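Hypothetical protein PH0250 (Pyrococcus horikoshii, PDB 2EKD) is of unknown function but contains a KaiC-like domain of the P-loop NTPase clan, consistent with nucleotide binding. Local coordinates at residues D50-F55 / A67-V72; L124-N129 / E161-P166; L19-G24 / I187-I192; V44-L49 / Q100-I105. All coordinates share one frame; numbering follows the deposited sequence.

Contact 1: residues D50-F55 / A67-V72; sequences DTYYEF and APLENV
Tyr52 on helix 51-61 and Leu69 on the short helix 67-70 mark the closest backbone approach, with CA atoms 9.1 Å apart, a gap bridged by the tyrosine side chain. Its OH donates to the backbone carbonyl of Leu69, with OH and O 2.7 Å apart. The hydroxyl comes in the carbonyl plane, on a lone pair, at a C=O...donor angle of 110°, and the acceptor lies near the plane of the ring at its edge. CG of Tyr52 stands trans to the backbone nitrogen (chi1 -169°), which sends the ring out from its helix to the C-terminal end of helix 67-70. In the P-loop-clan alpha/beta fold of this chain, the two helices and the loop between them form the connection from strand 44-48 to the parallel, neighbouring strand 73-77. Around the hydroxyl the packing is apolar: Leu69 CB lies 3.3 Å from Tyr52 OH, and Val72 CG2, from just beyond the helix end where Asn71 has already left helical geometry, is also 3.3 Å from that OH and approaches the ring obliquely. A phenylalanine here would probably leave the Leu69 carbonyl without its tyrosine donor and open a gap between the ring and Leu69 CB and Val72 CG2. Leu119 of strand 114-119 and Ile83 also touch the Tyr52 side chain, while Leu69 and Val72 both rest on Val36 of helix 29-37.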
loop_
_atom_site.group_PDB
_atom_site.type_symbol
_atom_site.label_atom_id
_atom_site.label_comp_id
_atom_site.label_asym_id
_atom_site.label_seq_id
_atom_site.Cartn_x
_atom_site.Cartn_y
_atom_site.Cartn_z
ATOM N N ASP F 50 23.386 -18.381 -12.065
ATOM C CA ASP F 50 23.078 -18.907 -13.397
ATOM C C ASP F 50 22.276 -18.006 -14.338
ATOM O O ASP F 50 21.579 -18.504 -15.228
ATOM C CB ASP F 50 22.353 -20.255 -13.284
ATOM C CG ASP F 50 23.190 -21.316 -12.587
ATOM O OD1 ASP F 50 24.428 -21.328 -12.775
ATOM O OD2 ASP F 50 22.604 -22.147 -11.860
ATOM N N THR F 51 22.378 -16.692 -14.163
ATOM C CA THR F 51 21.654 -15.779 -15.034
ATOM C C THR F 51 22.244 -15.795 -16.450
ATOM O O THR F 51 21.525 -15.605 -17.431
ATOM C CB THR F 51 21.678 -14.341 -14.466
ATOM O OG1 THR F 51 21.127 -14.356 -13.141
ATOM C CG2 THR F 51 20.858 -13.394 -15.343
ATOM N N TYR F 52 23.548 -16.043 -16.559
ATOM C CA TYR F 52 24.193 -16.085 -17.868
ATOM C C TYR F 52 23.590 -17.223 -18.690
ATOM O O TYR F 52 23.296 -17.061 -19.876
ATOM C CB TYR F 52 25.706 -16.260 -17.709
ATOM C CG TYR F 52 26.495 -16.044 -18.986
ATOM C CD1 TYR F 52 26.113 -15.071 -19.908
ATOM C CD2 TYR F 52 27.661 -16.774 -19.240
ATOM C CE1 TYR F 52 26.875 -14.821 -21.048
ATOM C CE2 TYR F 52 28.432 -16.533 -20.380
ATOM C CZ TYR F 52 28.034 -15.551 -21.277
ATOM O OH TYR F 52 28.808 -15.273 -22.379
ATOM N N TYR F 53 23.382 -18.369 -18.049
ATOM C CA TYR F 53 22.771 -19.511 -18.720
ATOM C C TYR F 53 21.404 -19.118 -19.305
ATOM O O TYR F 53 21.074 -19.498 -20.430
ATOM C CB TYR F 53 22.590 -20.676 -17.735
ATOM C CG TYR F 53 21.726 -21.797 -18.278
ATOM C CD1 TYR F 53 22.219 -22.690 -19.233
ATOM C CD2 TYR F 53 20.394 -21.931 -17.878
ATOM C CE1 TYR F 53 21.406 -23.685 -19.780
ATOM C CE2 TYR F 53 19.572 -22.922 -18.420
ATOM C CZ TYR F 53 20.082 -23.790 -19.373
ATOM O OH TYR F 53 19.253 -24.727 -19.957
ATOM N N GLU F 54 20.613 -18.361 -18.543
ATOM C CA GLU F 54 19.286 -17.934 -19.006
ATOM C C GLU F 54 19.385 -17.003 -20.218
ATOM O O GLU F 54 18.619 -17.143 -21.174
ATOM C CB GLU F 54 18.513 -17.241 -17.874
ATOM C CG GLU F 54 18.477 -18.041 -16.573
ATOM C CD GLU F 54 17.667 -17.373 -15.465
ATOM O OE1 GLU F 54 17.666 -16.128 -15.373
ATOM O OE2 GLU F 54 17.040 -18.102 -14.668
ATOM N N PHE F 55 20.323 -16.055 -20.184
ATOM C CA PHE F 55 20.513 -15.135 -21.314
ATOM C C PHE F 55 20.976 -15.928 -22.530
ATOM O O PHE F 55 20.505 -15.721 -23.652
ATOM C CB PHE F 55 21.567 -14.068 -20.986
ATOM C CG PHE F 55 21.019 -12.858 -20.277
ATOM C CD1 PHE F 55 20.286 -12.988 -19.107
ATOM C CD2 PHE F 55 21.263 -11.580 -20.773
ATOM C CE1 PHE F 55 19.804 -11.862 -18.436
ATOM C CE2 PHE F 55 20.785 -10.452 -20.110
ATOM C CZ PHE F 55 20.053 -10.596 -18.937
ATOM N N ALA F 67 28.481 -18.944 -29.933
ATOM C CA ALA F 67 29.860 -19.351 -29.683
ATOM C C ALA F 67 30.602 -18.209 -28.965
ATOM O O ALA F 67 31.388 -18.448 -28.043
ATOM C CB ALA F 67 30.552 -19.702 -30.988
ATOM N N PRO F 68 30.364 -16.951 -29.378
ATOM C CA PRO F 68 31.036 -15.820 -28.728
ATOM C C PRO F 68 30.753 -15.785 -27.219
ATOM O O PRO F 68 31.575 -15.317 -26.434
ATOM C CB PRO F 68 30.440 -14.604 -29.437
ATOM C CG PRO F 68 30.126 -15.122 -30.797
ATOM C CD PRO F 68 29.543 -16.489 -30.512
ATOM N N LEU F 69 29.583 -16.274 -26.819
ATOM C CA LEU F 69 29.223 -16.287 -25.407
ATOM C C LEU F 69 29.872 -17.464 -24.686
ATOM O O LEU F 69 30.098 -17.412 -23.475
ATOM C CB LEU F 69 27.704 -16.364 -25.242
ATOM C CG LEU F 69 26.861 -15.219 -25.812
ATOM C CD1 LEU F 69 25.406 -15.455 -25.430
ATOM C CD2 LEU F 69 27.334 -13.882 -25.268
ATOM N N GLU F 70 30.172 -18.522 -25.434
ATOM C CA GLU F 70 30.788 -19.714 -24.860
ATOM C C GLU F 70 32.290 -19.551 -24.653
ATOM O O GLU F 70 32.881 -20.222 -23.809
ATOM C CB GLU F 70 30.551 -20.923 -25.768
ATOM C CG GLU F 70 29.118 -21.391 -25.853
ATOM C CD GLU F 70 28.939 -22.467 -26.905
ATOM O OE1 GLU F 70 29.787 -23.385 -26.966
ATOM O OE2 GLU F 70 27.952 -22.404 -27.666
ATOM N N ASN F 71 32.901 -18.647 -25.408
ATOM C CA ASN F 71 34.342 -18.453 -25.319
ATOM C C ASN F 71 34.852 -17.286 -24.482
ATOM O O ASN F 71 36.049 -17.014 -24.477
ATOM C CB ASN F 71 34.928 -18.363 -26.732
ATOM C CG ASN F 71 34.670 -19.619 -27.539
ATOM O OD1 ASN F 71 35.070 -20.719 -27.144
ATOM N ND2 ASN F 71 33.995 -19.467 -28.672
ATOM N N VAL F 72 33.966 -16.595 -23.770
ATOM C CA VAL F 72 34.417 -15.487 -22.937
ATOM C C VAL F 72 34.727 -16.037 -21.555
ATOM O O VAL F 72 34.282 -17.128 -21.210
ATOM C CB VAL F 72 33.338 -14.392 -22.807
ATOM C CG1 VAL F 72 32.960 -13.869 -24.186
ATOM C CG2 VAL F 72 32.118 -14.942 -22.080
#

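Contact 2: residues L124-N129 / E161-P166; sequences LILLGN and EKHSSP
The imidazole of His163, at the end of helix 157-163, lies against the last turn of helix 121-127, and the backbones come nearest at Leu126 and His163, with CA atoms 6.1 Å apart. The tight part is the ring itself. Leu126 CA sits over one face in a CH-pi contact, 3.9 Å from the ring centroid and only 6° off the normal. Leu126 CD1 adds to the packing at 3.8 Å from His163 ND1, and Ile125 CG2 touches His163 CD2 at the same 3.8 Å. The ring reaches across to the carbonyls of the helix end. There NE2 of His163 donates to Gly128 O at 3.0 Å; the bond is moderately straight at 152° and the acceptor lies 7° out of the ring plane. The Ile125 carbonyl comes equally near NE2 but at a poor angle, and instead accepts from Asn133 ND2 of helix 130-141, which also bonds weakly to Gly128 O.

The looser side lies away from the ring, where Lys162, just before His163, is exposed, and where the chain turns through Ser164 into helix 165-174. Here Ser165 OG donates to Glu161 OE2 within the same segment, and Lys162 of a neighbouring subunit reaches that serine hydroxyl. The donated bond requires a proton on NE2, and the carbonyl oxygens of Ile125 and Gly128 gathered round this nitrogen would probably make a protonated, positively charged ring easier to accommodate.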
loop_
_atom_site.group_PDB
_atom_site.type_symbol
_atom_site.label_atom_id
_atom_site.label_comp_id
_atom_site.label_asym_id
_atom_site.label_seq_id
_atom_site.Cartn_x
_atom_site.Cartn_y
_atom_site.Cartn_z
ATOM N N LEU F 124 19.919 -11.398 -6.045
ATOM C CA LEU F 124 20.512 -11.304 -4.710
ATOM C C LEU F 124 19.683 -10.383 -3.835
ATOM O O LEU F 124 19.541 -10.600 -2.627
ATOM C CB LEU F 124 21.928 -10.741 -4.782
ATOM C CG LEU F 124 23.000 -11.587 -5.459
ATOM C CD1 LEU F 124 24.346 -10.837 -5.403
ATOM C CD2 LEU F 124 23.093 -12.936 -4.749
ATOM N N ILE F 125 19.149 -9.342 -4.457
ATOM C CA ILE F 125 18.347 -8.361 -3.762
ATOM C C ILE F 125 16.962 -8.903 -3.432
ATOM O O ILE F 125 16.460 -8.694 -2.329
ATOM C CB ILE F 125 18.225 -7.084 -4.611
ATOM C CG1 ILE F 125 19.594 -6.405 -4.686
ATOM C CG2 ILE F 125 17.159 -6.160 -4.030
ATOM C CD1 ILE F 125 19.657 -5.236 -5.640
ATOM N N LEU F 126 16.348 -9.595 -4.389
ATOM C CA LEU F 126 15.021 -10.158 -4.175
ATOM C C LEU F 126 15.044 -11.166 -3.025
ATOM O O LEU F 126 14.073 -11.283 -2.278
ATOM C CB LEU F 126 14.520 -10.850 -5.449
ATOM C CG LEU F 126 13.165 -11.564 -5.375
ATOM C CD1 LEU F 126 12.083 -10.556 -4.983
ATOM C CD2 LEU F 126 12.827 -12.199 -6.723
ATOM N N LEU F 127 16.158 -11.877 -2.884
ATOM C CA LEU F 127 16.306 -12.892 -1.843
ATOM C C LEU F 127 16.624 -12.376 -0.442
ATOM O O LEU F 127 16.360 -13.064 0.543
ATOM C CB LEU F 127 17.396 -13.888 -2.244
ATOM C CG LEU F 127 17.065 -14.855 -3.384
ATOM C CD1 LEU F 127 18.354 -15.363 -4.020
ATOM C CD2 LEU F 127 16.223 -16.004 -2.843
ATOM N N GLY F 128 17.190 -11.177 -0.342
ATOM C CA GLY F 128 17.547 -10.666 0.966
ATOM C C GLY F 128 16.673 -9.582 1.566
ATOM O O GLY F 128 15.834 -8.977 0.886
ATOM N N ASN F 129 16.870 -9.348 2.859
ATOM C CA ASN F 129 16.127 -8.315 3.556
ATOM C C ASN F 129 16.840 -6.971 3.343
ATOM O O ASN F 129 17.808 -6.887 2.587
ATOM C CB ASN F 129 16.011 -8.646 5.054
ATOM C CG ASN F 129 17.355 -8.885 5.713
ATOM O OD1 ASN F 129 18.373 -8.307 5.314
ATOM N ND2 ASN F 129 17.364 -9.726 6.748
ATOM N N GLU F 161 12.705 -2.611 -7.765
ATOM C CA GLU F 161 11.763 -1.555 -7.408
ATOM C C GLU F 161 10.602 -2.062 -6.548
ATOM O O GLU F 161 10.292 -1.484 -5.504
ATOM C CB GLU F 161 11.240 -0.907 -8.693
ATOM C CG GLU F 161 10.009 -0.016 -8.553
ATOM C CD GLU F 161 10.268 1.255 -7.775
ATOM O OE1 GLU F 161 11.317 1.895 -8.009
ATOM O OE2 GLU F 161 9.412 1.625 -6.940
ATOM N N LYS F 162 9.976 -3.153 -6.974
ATOM C CA LYS F 162 8.841 -3.711 -6.246
ATOM C C LYS F 162 9.219 -4.458 -4.964
ATOM O O LYS F 162 8.396 -4.590 -4.059
ATOM C CB LYS F 162 8.027 -4.608 -7.183
ATOM C CG LYS F 162 7.563 -3.863 -8.435
ATOM C CD LYS F 162 6.827 -4.765 -9.407
ATOM C CE LYS F 162 6.437 -4.020 -10.683
ATOM N NZ LYS F 162 5.675 -2.764 -10.402
ATOM N N HIS F 163 10.453 -4.945 -4.882
ATOM C CA HIS F 163 10.908 -5.643 -3.681
ATOM C C HIS F 163 11.296 -4.605 -2.628
ATOM O O HIS F 163 10.902 -4.708 -1.468
ATOM C CB HIS F 163 12.119 -6.523 -3.992
ATOM C CG HIS F 163 12.721 -7.167 -2.781
ATOM N ND1 HIS F 163 12.080 -8.156 -2.065
ATOM C CD2 HIS F 163 13.914 -6.971 -2.170
ATOM C CE1 HIS F 163 12.853 -8.545 -1.066
ATOM N NE2 HIS F 163 13.972 -7.841 -1.108
ATOM N N SER F 164 12.083 -3.613 -3.041
ATOM C CA SER F 164 12.512 -2.541 -2.151
ATOM C C SER F 164 12.894 -1.291 -2.932
ATOM O O SER F 164 14.026 -1.150 -3.401
ATOM C CB SER F 164 13.697 -2.976 -1.298
ATOM O OG SER F 164 14.086 -1.912 -0.446
ATOM N N SER F 165 11.938 -0.382 -3.064
ATOM C CA SER F 165 12.150 0.861 -3.790
ATOM C C SER F 165 13.377 1.640 -3.284
ATOM O O SER F 165 14.119 2.217 -4.079
ATOM C CB SER F 165 10.891 1.726 -3.699
ATOM O OG SER F 165 10.795 2.588 -4.818
ATOM N N PRO F 166 13.595 1.684 -1.955
ATOM C CA PRO F 166 14.762 2.413 -1.437
ATOM C C PRO F 166 16.071 1.859 -2.003
ATOM O O PRO F 166 16.970 2.612 -2.381
ATOM C CB PRO F 166 14.659 2.203 0.074
ATOM C CG PRO F 166 13.189 2.176 0.297
ATOM C CD PRO F 166 12.698 1.294 -0.851
#

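Contact 3: residues L19-G24 / I187-I192; sequences LVEYSG and IIKKSI
Glu21 and Lys189 form a salt bridge across one face of the mixed sheet, between strands 17-22 and 185-190, which are not neighbours: strand 177-182 lies between them. The lysine belongs to a classic beta bulge, in which Lys189 and Lys190 both face Ile178 of that middle strand. From CB, which points toward the glutamate's strand, the Lys189 chain runs through CG to CD, 3.9 Å from Glu21 OE1. A bend at chi3 (58°) turns it there; CE stays at the same 3.9 Å from OE1, and NZ closes to 3.0 Å on Glu21 OE1. The ammonium meets this oxygen on the syn side, 16° out of the carboxylate plane, and the two side chains cross at about a right angle. Glu21 extends straight beyond CG to bring its carboxylate there. NZ has a stronger partner in Glu172 of helix 165-174, with which it forms a second salt bridge, so the lysine joins Glu21 and Glu172, whose carboxylates come close to each other. Glutamine in place of Glu21 would probably cost Lys189 the counter-charge of that residue, leaving the ammonium without this salt bridge. Leu168 of the same helix packs on Glu21, while Thr25 of a neighbouring subunit packs on Lys189. The bridge is one-sided: NZ of Lys189 lies 3.9 Å from the second carboxylate oxygen, Glu21 OE2.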
loop_
_atom_site.group_PDB
_atom_site.type_symbol
_atom_site.label_atom_id
_atom_site.label_comp_id
_atom_site.label_asym_id
_atom_site.label_seq_id
_atom_site.Cartn_x
_atom_site.Cartn_y
_atom_site.Cartn_z
ATOM N N LEU F 19 24.751 1.018 -14.718
ATOM C CA LEU F 19 23.577 0.241 -14.383
ATOM C C LEU F 19 22.734 0.153 -15.652
ATOM O O LEU F 19 22.409 1.173 -16.261
ATOM C CB LEU F 19 22.803 0.937 -13.264
ATOM C CG LEU F 19 21.705 0.147 -12.547
ATOM C CD1 LEU F 19 22.276 -1.145 -11.962
ATOM C CD2 LEU F 19 21.115 1.019 -11.448
ATOM N N VAL F 20 22.416 -1.068 -16.065
ATOM C CA VAL F 20 21.596 -1.297 -17.248
ATOM C C VAL F 20 20.245 -1.833 -16.769
ATOM O O VAL F 20 20.115 -3.015 -16.426
ATOM C CB VAL F 20 22.250 -2.334 -18.195
ATOM C CG1 VAL F 20 21.365 -2.561 -19.422
ATOM C CG2 VAL F 20 23.634 -1.851 -18.616
ATOM N N GLU F 21 19.249 -0.952 -16.735
ATOM C CA GLU F 21 17.917 -1.317 -16.282
ATOM C C GLU F 21 17.049 -1.845 -17.414
ATOM O O GLU F 21 16.974 -1.254 -18.495
ATOM C CB GLU F 21 17.253 -0.108 -15.611
ATOM C CG GLU F 21 18.106 0.471 -14.497
ATOM C CD GLU F 21 17.492 1.670 -13.804
ATOM O OE1 GLU F 21 16.666 2.382 -14.411
ATOM O OE2 GLU F 21 17.860 1.916 -12.644
ATOM N N TYR F 22 16.392 -2.969 -17.165
ATOM C CA TYR F 22 15.531 -3.564 -18.174
ATOM C C TYR F 22 14.310 -4.201 -17.512
ATOM O O TYR F 22 14.178 -4.164 -16.288
ATOM C CB TYR F 22 16.325 -4.601 -18.980
ATOM C CG TYR F 22 16.726 -5.845 -18.215
ATOM C CD1 TYR F 22 15.875 -6.953 -18.150
ATOM C CD2 TYR F 22 17.957 -5.922 -17.557
ATOM C CE1 TYR F 22 16.242 -8.106 -17.454
ATOM C CE2 TYR F 22 18.331 -7.069 -16.857
ATOM C CZ TYR F 22 17.469 -8.158 -16.809
ATOM O OH TYR F 22 17.826 -9.298 -16.117
ATOM N N SER F 23 13.415 -4.753 -18.326
ATOM C CA SER F 23 12.213 -5.431 -17.831
ATOM C C SER F 23 12.082 -6.764 -18.566
ATOM O O SER F 23 12.809 -7.020 -19.527
ATOM C CB SER F 23 10.960 -4.593 -18.098
ATOM O OG SER F 23 10.683 -4.538 -19.491
ATOM N N GLY F 24 11.145 -7.599 -18.127
ATOM C CA GLY F 24 10.938 -8.887 -18.763
ATOM C C GLY F 24 10.630 -8.820 -20.254
ATOM O O GLY F 24 10.920 -9.768 -20.985
ATOM N N ILE F 187 17.647 4.764 -23.005
ATOM C CA ILE F 187 17.686 6.094 -22.421
ATOM C C ILE F 187 18.871 6.203 -21.476
ATOM O O ILE F 187 19.117 5.308 -20.667
ATOM C CB ILE F 187 16.425 6.413 -21.603
ATOM C CG1 ILE F 187 15.185 6.334 -22.490
ATOM C CG2 ILE F 187 16.551 7.810 -20.989
ATOM C CD1 ILE F 187 13.886 6.603 -21.734
ATOM N N ILE F 188 19.608 7.299 -21.596
ATOM C CA ILE F 188 20.748 7.551 -20.730
ATOM C C ILE F 188 20.235 8.440 -19.607
ATOM O O ILE F 188 20.261 9.661 -19.717
ATOM C CB ILE F 188 21.869 8.268 -21.491
ATOM C CG1 ILE F 188 22.327 7.378 -22.658
ATOM C CG2 ILE F 188 23.030 8.579 -20.546
ATOM C CD1 ILE F 188 23.353 7.998 -23.569
ATOM N N LYS F 189 19.744 7.813 -18.542
ATOM C CA LYS F 189 19.207 8.533 -17.391
ATOM C C LYS F 189 20.269 9.302 -16.614
ATOM O O LYS F 189 19.971 10.317 -15.992
ATOM C CB LYS F 189 18.512 7.560 -16.426
ATOM C CG LYS F 189 17.178 7.027 -16.906
ATOM C CD LYS F 189 16.680 5.884 -16.016
ATOM C CE LYS F 189 16.527 6.313 -14.565
ATOM N NZ LYS F 189 16.010 5.213 -13.697
ATOM N N LYS F 190 21.497 8.799 -16.622
ATOM C CA LYS F 190 22.580 9.457 -15.898
ATOM C C LYS F 190 23.898 9.196 -16.600
ATOM O O LYS F 190 24.089 8.147 -17.225
ATOM C CB LYS F 190 22.658 8.958 -14.441
ATOM C CG LYS F 190 23.638 9.764 -13.590
ATOM C CD LYS F 190 23.561 9.471 -12.085
ATOM C CE LYS F 190 24.224 8.158 -11.711
ATOM N NZ LYS F 190 24.455 8.055 -10.234
ATOM N N SER F 191 24.810 10.156 -16.507
ATOM C CA SER F 191 26.105 9.986 -17.152
ATOM C C SER F 191 27.151 10.961 -16.602
ATOM O O SER F 191 26.844 12.011 -16.054
ATOM C CB SER F 191 25.928 10.211 -18.653
ATOM O OG SER F 191 27.197 10.104 -19.300
ATOM N N ILE F 192 28.430 10.554 -16.721
ATOM C CA ILE F 192 29.514 11.458 -16.355
ATOM C C ILE F 192 29.657 12.574 -17.391
ATOM O O ILE F 192 30.099 13.686 -17.117
ATOM C CB ILE F 192 30.806 10.645 -16.312
ATOM C CG1 ILE F 192 30.852 9.764 -15.063
ATOM C CG2 ILE F 192 32.016 11.599 -16.257
ATOM C CD1 ILE F 192 32.067 8.833 -15.063
#

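Contact 4: residues V44-L49 / Q100-I105; sequences VVDDIL and QEYMEI
Asp46, on strand 44-48, and Tyr102, on helix 99-105, make this contact between them, each giving up a similar amount of surface. Their backbones stay well apart, with CA atoms 10.4 Å from each other, and the polar ends of the side chains cover the distance. The chi1 of Tyr102, at -172°, swings the ring off the helix toward the strand. Its hydroxyl reaches the carboxylate: OH of Tyr102 is 3.0 Å from Asp46 OD2, and a weak hydrogen bond of 3.5 Å runs from the same OH to Asp46 OD1. OD1 also lies beside the ring edge, in its plane, 3.8 Å from Tyr102 CE1. The two side chains cross at about a right angle, with carboxylate and ring planes 67° apart. Strand 44-48 lies between parallel strands 73-77 and 114-119, and Asp46 packs against Ile75, Met77 and Val118. Leu90 of strand 85-90 touches the tyrosine, whose ring also meets Tyr143 edge-to-face. Asn116 ND2 bonds weakly to Asp46 OD2, so a weak bond from this amide and a weak one from the phenol reach a buried carboxylate, which may ease somewhat the cost of any negative charge it carries there.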
loop_
_atom_site.group_PDB
_atom_site.type_symbol
_atom_site.label_atom_id
_atom_site.label_comp_id
_atom_site.label_asym_id
_atom_site.label_seq_id
_atom_site.Cartn_x
_atom_site.Cartn_y
_atom_site.Cartn_z
ATOM N N VAL F 44 34.682 -10.159 -19.693
ATOM C CA VAL F 44 34.615 -10.993 -18.500
ATOM C C VAL F 44 33.225 -10.817 -17.894
ATOM O O VAL F 44 32.821 -9.708 -17.529
ATOM C CB VAL F 44 35.673 -10.615 -17.451
ATOM C CG1 VAL F 44 35.482 -11.461 -16.196
ATOM C CG2 VAL F 44 37.064 -10.848 -18.013
ATOM N N VAL F 45 32.497 -11.921 -17.799
ATOM C CA VAL F 45 31.147 -11.909 -17.261
ATOM C C VAL F 45 31.077 -12.408 -15.814
ATOM O O VAL F 45 31.649 -13.443 -15.471
ATOM C CB VAL F 45 30.213 -12.799 -18.124
ATOM C CG1 VAL F 45 28.815 -12.839 -17.521
ATOM C CG2 VAL F 45 30.168 -12.285 -19.560
ATOM N N ASP F 46 30.396 -11.651 -14.962
ATOM C CA ASP F 46 30.196 -12.067 -13.581
ATOM C C ASP F 46 28.786 -12.657 -13.606
ATOM O O ASP F 46 27.792 -11.935 -13.726
ATOM C CB ASP F 46 30.280 -10.880 -12.621
ATOM C CG ASP F 46 31.693 -10.350 -12.482
ATOM O OD1 ASP F 46 32.634 -11.170 -12.495
ATOM O OD2 ASP F 46 31.871 -9.122 -12.347
ATOM N N ASP F 47 28.718 -13.979 -13.525
ATOM C CA ASP F 47 27.458 -14.701 -13.592
ATOM C C ASP F 47 26.878 -15.039 -12.221
ATOM O O ASP F 47 27.333 -15.962 -11.539
ATOM C CB ASP F 47 27.674 -15.963 -14.430
ATOM C CG ASP F 47 26.437 -16.814 -14.543
ATOM O OD1 ASP F 47 25.327 -16.320 -14.250
ATOM O OD2 ASP F 47 26.584 -17.986 -14.947
ATOM N N ILE F 48 25.869 -14.272 -11.819
ATOM C CA ILE F 48 25.224 -14.488 -10.532
ATOM C C ILE F 48 24.017 -15.407 -10.675
ATOM O O ILE F 48 23.116 -15.154 -11.478
ATOM C CB ILE F 48 24.752 -13.158 -9.899
ATOM C CG1 ILE F 48 25.934 -12.196 -9.746
ATOM C CG2 ILE F 48 24.127 -13.428 -8.544
ATOM C CD1 ILE F 48 25.529 -10.762 -9.399
ATOM N N LEU F 49 24.025 -16.480 -9.891
ATOM C CA LEU F 49 22.941 -17.455 -9.870
ATOM C C LEU F 49 22.450 -17.936 -11.232
ATOM O O LEU F 49 21.255 -17.912 -11.516
ATOM C CB LEU F 49 21.777 -16.888 -9.053
ATOM C CG LEU F 49 22.115 -16.775 -7.560
ATOM C CD1 LEU F 49 21.089 -15.917 -6.827
ATOM C CD2 LEU F 49 22.185 -18.188 -6.964
ATOM N N GLN F 100 37.456 -9.979 -0.713
ATOM C CA GLN F 100 38.835 -10.450 -0.598
ATOM C C GLN F 100 39.101 -11.611 -1.549
ATOM O O GLN F 100 40.222 -11.790 -2.022
ATOM C CB GLN F 100 39.143 -10.899 0.835
ATOM C CG GLN F 100 39.157 -9.790 1.882
ATOM C CD GLN F 100 37.773 -9.259 2.204
ATOM O OE1 GLN F 100 36.856 -10.027 2.497
ATOM N NE2 GLN F 100 37.619 -7.940 2.163
ATOM N N GLU F 101 38.064 -12.400 -1.821
ATOM C CA GLU F 101 38.186 -13.552 -2.709
ATOM C C GLU F 101 38.100 -13.144 -4.175
ATOM O O GLU F 101 38.747 -13.747 -5.033
ATOM C CB GLU F 101 37.087 -14.573 -2.404
ATOM C CG GLU F 101 37.099 -15.092 -0.979
ATOM C CD GLU F 101 36.016 -16.119 -0.728
ATOM O OE1 GLU F 101 36.029 -17.175 -1.397
ATOM O OE2 GLU F 101 35.149 -15.872 0.138
ATOM N N TYR F 102 37.294 -12.124 -4.453
ATOM C CA TYR F 102 37.114 -11.627 -5.814
ATOM C C TYR F 102 38.454 -11.176 -6.397
ATOM O O TYR F 102 38.835 -11.588 -7.494
ATOM C CB TYR F 102 36.118 -10.460 -5.817
ATOM C CG TYR F 102 35.703 -9.986 -7.196
ATOM C CD1 TYR F 102 35.059 -10.845 -8.085
ATOM C CD2 TYR F 102 35.951 -8.677 -7.608
ATOM C CE1 TYR F 102 34.670 -10.414 -9.353
ATOM C CE2 TYR F 102 35.565 -8.234 -8.875
ATOM C CZ TYR F 102 34.927 -9.107 -9.740
ATOM O OH TYR F 102 34.551 -8.677 -10.993
HETATM N N MSE F 103 39.165 -10.337 -5.649
HETATM C CA MSE F 103 40.465 -9.827 -6.079
HETATM C C MSE F 103 41.439 -10.956 -6.394
HETATM O O MSE F 103 42.282 -10.833 -7.283
HETATM C CB MSE F 103 41.061 -8.925 -4.995
HETATM C CG MSE F 103 40.270 -7.649 -4.750
HETATM SE SE MSE F 103 40.150 -6.644 -6.244
HETATM C CE MSE F 103 41.659 -5.689 -6.121
ATOM N N GLU F 104 41.320 -12.055 -5.658
ATOM C CA GLU F 104 42.192 -13.203 -5.862
ATOM C C GLU F 104 41.907 -13.878 -7.203
ATOM O O GLU F 104 42.813 -14.416 -7.840
ATOM C CB GLU F 104 42.004 -14.208 -4.722
ATOM C CG GLU F 104 42.908 -15.426 -4.808
ATOM C CD GLU F 104 42.686 -16.393 -3.659
ATOM O OE1 GLU F 104 42.881 -15.988 -2.492
ATOM O OE2 GLU F 104 42.316 -17.557 -3.923
ATOM N N ILE F 105 40.646 -13.841 -7.627
ATOM C CA ILE F 105 40.242 -14.447 -8.892
ATOM C C ILE F 105 40.625 -13.605 -10.105
ATOM O O ILE F 105 40.987 -14.148 -11.150
ATOM C CB ILE F 105 38.717 -14.693 -8.937
ATOM C CG1 ILE F 105 38.340 -15.800 -7.953
ATOM C CG2 ILE F 105 38.285 -15.061 -10.352
ATOM C CD1 ILE F 105 36.863 -16.122 -7.941
#

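From the N terminus, strand 17-22 supplies the first half of contact 3, whose loop closes only at strand 185-190 and encloses the other three. Strand 44-48 then opens contact 4, and helix 51-61, following directly, opens contact 1. Contact 1 closes first, at 67-72, nested inside the loop that contact 4 completes at helix 99-105. Contact 2 comes next in series, joining the ends of helices 121-127 and 157-163. Contacts 1 and 4 touch, through Tyr52 and Asp47 among others, contact 2 meets contact 4 where Leu124 packs on Ile48, and contact 1 meets contact 3 where Phe55 packs on Tyr22. Contacts 3 and 4 reach the same sheet on opposite sides of the chain's centre.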